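Local coordinates for protein nuclear receptor subfamily 1 group I member 3 (Mus musculus, PDB 1XNX) that binds DNA response elements as a heterodimer with RXR and activates transcription of genes such as CYP2B6, with androstenol acting as an inverse agonist, at residues 141-150 against 230-241. Sequence-based numbering, arbitrary orientation.
Sequences GFQYEFLESI and INNAYSYELQRL
F146 and Y234 carry the apolar part of this contact. The two side chains run past each other in opposite directions; their rings sit obliquely, centroids 5.5 Å apart and planes at 42°. CB of F146 makes a CH-pi contact over the face of Y234, 4.1 Å from the ring centroid. Y234 itself takes CG anti to its carbonyl carbon (chi1 -47°), which lays the ring along the start of helix 144-158, with the hydroxyl beside CB of E145. E237 covers one face of F146 through CB, 4.2 Å from the centroid. On the opposite face lies CG1 of I150, so the F146 ring is held between the two. I230 extends the apolar patch, its CD1 meeting CB of S149 at 3.8 Å and its CG2 touching CE1 of F146. With an alanine in place of Y234, the backbone and CB of F146 would probably lose their cover and a gap would open beside E145. CD2 at the edge of the F142 ring meets CG of E237, while CZ of F142 touches CD2 of L241 at 3.9 Å.

E237 makes a polar link across the contact. Its OE1 accepts a hydrogen bond from N of Q143 (2.6 Å), the residue at the N-cap of helix 144-158. The donor comes from above the carboxylate plane, 35° out of it. R240 adds a salt bridge to the same oxygen.

L241 touches the bound androstenol, and F142 and Y234 are important for TCPOBOP recognition. The contact joins the start of helix 144-158 to the break at Y234 between helices 216-233 and 235-241, the last modelled helix, beside the steroid pocket of the nuclear receptor ligand-binding domain.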
# COMPACT_ATOMS: atom_id res chain seq x y z
N GLY A 141 -13.81 -22.81 5.08
CA GLY A 141 -15.05 -22.90 5.82
C GLY A 141 -15.40 -21.71 6.71
O GLY A 141 -16.37 -21.77 7.48
N PHE A 142 -14.62 -20.64 6.64
CA PHE A 142 -14.94 -19.48 7.45
C PHE A 142 -16.15 -18.77 6.82
O PHE A 142 -16.33 -18.75 5.59
CB PHE A 142 -13.73 -18.54 7.54
CG PHE A 142 -12.64 -19.05 8.46
CD1 PHE A 142 -11.56 -19.78 7.96
CD2 PHE A 142 -12.72 -18.82 9.84
CE1 PHE A 142 -10.57 -20.28 8.81
CE2 PHE A 142 -11.74 -19.30 10.70
CZ PHE A 142 -10.65 -20.04 10.18
N GLN A 143 -17.01 -18.23 7.67
CA GLN A 143 -18.22 -17.55 7.22
C GLN A 143 -17.92 -16.27 6.44
O GLN A 143 -17.08 -15.45 6.84
CB GLN A 143 -19.10 -17.25 8.43
CG GLN A 143 -20.46 -16.70 8.08
CD GLN A 143 -21.39 -16.70 9.28
OE1 GLN A 143 -22.49 -16.17 9.22
NE2 GLN A 143 -20.94 -17.29 10.38
N TYR A 144 -18.61 -16.09 5.32
CA TYR A 144 -18.40 -14.92 4.48
C TYR A 144 -18.53 -13.60 5.23
O TYR A 144 -17.63 -12.77 5.19
CB TYR A 144 -19.37 -14.93 3.30
CG TYR A 144 -18.86 -14.15 2.12
CD1 TYR A 144 -17.89 -14.69 1.27
CD2 TYR A 144 -19.31 -12.85 1.87
CE1 TYR A 144 -17.39 -13.95 0.20
CE2 TYR A 144 -18.82 -12.10 0.80
CZ TYR A 144 -17.86 -12.66 -0.03
OH TYR A 144 -17.38 -11.92 -1.09
N GLU A 145 -19.67 -13.41 5.91
CA GLU A 145 -19.94 -12.18 6.67
C GLU A 145 -18.79 -11.89 7.61
O GLU A 145 -18.36 -10.75 7.75
CB GLU A 145 -21.22 -12.32 7.49
CG GLU A 145 -22.51 -12.41 6.67
CD GLU A 145 -22.62 -13.69 5.87
OE1 GLU A 145 -22.24 -14.77 6.39
OE2 GLU A 145 -23.11 -13.62 4.72
N PHE A 146 -18.32 -12.94 8.28
CA PHE A 146 -17.18 -12.83 9.19
C PHE A 146 -16.01 -12.25 8.38
O PHE A 146 -15.51 -11.17 8.68
CB PHE A 146 -16.84 -14.22 9.72
CG PHE A 146 -15.64 -14.24 10.61
CD1 PHE A 146 -15.54 -13.37 11.68
CD2 PHE A 146 -14.62 -15.17 10.40
CE1 PHE A 146 -14.44 -13.41 12.54
CE2 PHE A 146 -13.52 -15.23 11.25
CZ PHE A 146 -13.43 -14.34 12.32
N LEU A 147 -15.60 -12.98 7.35
CA LEU A 147 -14.52 -12.57 6.46
C LEU A 147 -14.66 -11.16 5.89
O LEU A 147 -13.65 -10.49 5.65
CB LEU A 147 -14.40 -13.57 5.31
CG LEU A 147 -13.51 -14.81 5.47
CD1 LEU A 147 -13.40 -15.22 6.93
CD2 LEU A 147 -14.08 -15.94 4.62
N GLU A 148 -15.88 -10.70 5.63
CA GLU A 148 -16.05 -9.35 5.09
C GLU A 148 -15.73 -8.31 6.16
O GLU A 148 -15.05 -7.31 5.89
CB GLU A 148 -17.48 -9.12 4.59
CG GLU A 148 -17.80 -9.83 3.29
CD GLU A 148 -19.18 -9.48 2.78
OE1 GLU A 148 -20.17 -9.71 3.52
OE2 GLU A 148 -19.29 -8.97 1.64
N SER A 149 -16.21 -8.58 7.36
CA SER A 149 -15.98 -7.69 8.49
C SER A 149 -14.49 -7.63 8.75
O SER A 149 -13.90 -6.55 8.83
CB SER A 149 -16.72 -8.21 9.71
OG SER A 149 -18.11 -8.17 9.48
N ILE A 150 -13.87 -8.80 8.88
CA ILE A 150 -12.44 -8.86 9.11
C ILE A 150 -11.71 -8.06 8.03
O ILE A 150 -10.75 -7.34 8.32
CB ILE A 150 -11.94 -10.31 9.11
CG1 ILE A 150 -12.32 -10.97 10.44
CG2 ILE A 150 -10.42 -10.35 8.92
CD1 ILE A 150 -11.74 -10.25 11.66
N ILE A 230 -16.89 -7.61 16.23
CA ILE A 230 -16.75 -8.73 15.30
C ILE A 230 -16.49 -10.05 16.04
O ILE A 230 -17.09 -11.07 15.72
CB ILE A 230 -15.62 -8.46 14.28
CG1 ILE A 230 -15.93 -7.18 13.50
CG2 ILE A 230 -15.49 -9.63 13.32
CD1 ILE A 230 -14.81 -6.73 12.58
N ASN A 231 -15.60 -10.02 17.02
CA ASN A 231 -15.30 -11.25 17.75
C ASN A 231 -16.48 -11.72 18.58
O ASN A 231 -16.76 -12.92 18.65
CB ASN A 231 -14.10 -11.07 18.67
CG ASN A 231 -13.80 -12.32 19.47
OD1 ASN A 231 -13.45 -13.36 18.90
ND2 ASN A 231 -13.96 -12.24 20.79
N ASN A 232 -17.18 -10.78 19.21
CA ASN A 232 -18.34 -11.13 20.01
C ASN A 232 -19.37 -11.81 19.12
O ASN A 232 -19.96 -12.82 19.49
CB ASN A 232 -18.96 -9.87 20.64
CG ASN A 232 -18.36 -9.54 22.01
OD1 ASN A 232 -17.15 -9.32 22.14
ND2 ASN A 232 -19.22 -9.49 23.03
N ALA A 233 -19.55 -11.27 17.92
CA ALA A 233 -20.52 -11.80 16.97
C ALA A 233 -20.16 -13.17 16.38
O ALA A 233 -20.95 -14.11 16.45
CB ALA A 233 -20.75 -10.79 15.86
N TYR A 234 -18.97 -13.29 15.79
CA TYR A 234 -18.58 -14.56 15.18
C TYR A 234 -17.54 -15.31 15.99
O TYR A 234 -16.61 -15.90 15.44
CB TYR A 234 -18.06 -14.32 13.77
CG TYR A 234 -18.93 -13.42 12.94
CD1 TYR A 234 -18.84 -12.04 13.04
CD2 TYR A 234 -19.83 -13.96 12.01
CE1 TYR A 234 -19.61 -11.20 12.24
CE2 TYR A 234 -20.61 -13.13 11.20
CZ TYR A 234 -20.49 -11.75 11.32
OH TYR A 234 -21.24 -10.93 10.52
N SER A 235 -17.71 -15.29 17.31
CA SER A 235 -16.76 -15.95 18.20
C SER A 235 -16.67 -17.46 17.96
O SER A 235 -15.62 -18.06 18.17
CB SER A 235 -17.15 -15.69 19.66
OG SER A 235 -16.08 -16.00 20.54
N TYR A 236 -17.77 -18.05 17.51
CA TYR A 236 -17.80 -19.49 17.26
C TYR A 236 -16.84 -19.91 16.15
O TYR A 236 -16.33 -21.04 16.14
CB TYR A 236 -19.23 -19.92 16.93
CG TYR A 236 -19.92 -19.05 15.90
CD1 TYR A 236 -19.68 -19.23 14.54
CD2 TYR A 236 -20.83 -18.07 16.29
CE1 TYR A 236 -20.33 -18.44 13.59
CE2 TYR A 236 -21.48 -17.27 15.35
CZ TYR A 236 -21.23 -17.47 14.00
OH TYR A 236 -21.87 -16.71 13.06
N GLU A 237 -16.58 -18.99 15.23
CA GLU A 237 -15.68 -19.24 14.12
C GLU A 237 -14.28 -19.54 14.67
O GLU A 237 -13.59 -20.44 14.19
CB GLU A 237 -15.62 -18.01 13.22
CG GLU A 237 -15.65 -18.32 11.73
CD GLU A 237 -16.98 -18.89 11.28
OE1 GLU A 237 -17.10 -19.25 10.09
OE2 GLU A 237 -17.90 -18.96 12.11
N LEU A 238 -13.87 -18.79 15.67
CA LEU A 238 -12.55 -18.99 16.26
C LEU A 238 -12.52 -20.16 17.24
O LEU A 238 -11.58 -20.96 17.25
CB LEU A 238 -12.09 -17.70 16.94
CG LEU A 238 -11.92 -16.53 15.95
CD1 LEU A 238 -11.60 -15.24 16.69
CD2 LEU A 238 -10.81 -16.87 14.95
N GLN A 239 -13.57 -20.29 18.05
CA GLN A 239 -13.61 -21.38 19.01
C GLN A 239 -13.53 -22.74 18.33
O GLN A 239 -12.97 -23.69 18.89
CB GLN A 239 -14.89 -21.31 19.84
CG GLN A 239 -15.02 -22.46 20.81
CD GLN A 239 -16.19 -22.31 21.74
OE1 GLN A 239 -16.51 -23.22 22.50
NE2 GLN A 239 -16.83 -21.14 21.69
N ARG A 240 -14.10 -22.84 17.13
CA ARG A 240 -14.08 -24.09 16.39
C ARG A 240 -12.69 -24.35 15.80
O ARG A 240 -12.23 -25.49 15.75
CB ARG A 240 -15.12 -24.06 15.26
CG ARG A 240 -15.13 -25.33 14.42
CD ARG A 240 -16.23 -25.34 13.39
NE ARG A 240 -16.20 -24.18 12.50
CZ ARG A 240 -17.17 -23.27 12.44
NH1 ARG A 240 -18.25 -23.38 13.21
NH2 ARG A 240 -17.07 -22.25 11.59
N LEU A 241 -12.03 -23.28 15.37
CA LEU A 241 -10.69 -23.40 14.80
C LEU A 241 -9.74 -23.93 15.87
O LEU A 241 -8.80 -24.67 15.57
CB LEU A 241 -10.18 -22.04 14.32
CG LEU A 241 -8.77 -22.05 13.72
CD1 LEU A 241 -8.72 -22.99 12.53
CD2 LEU A 241 -8.38 -20.64 13.31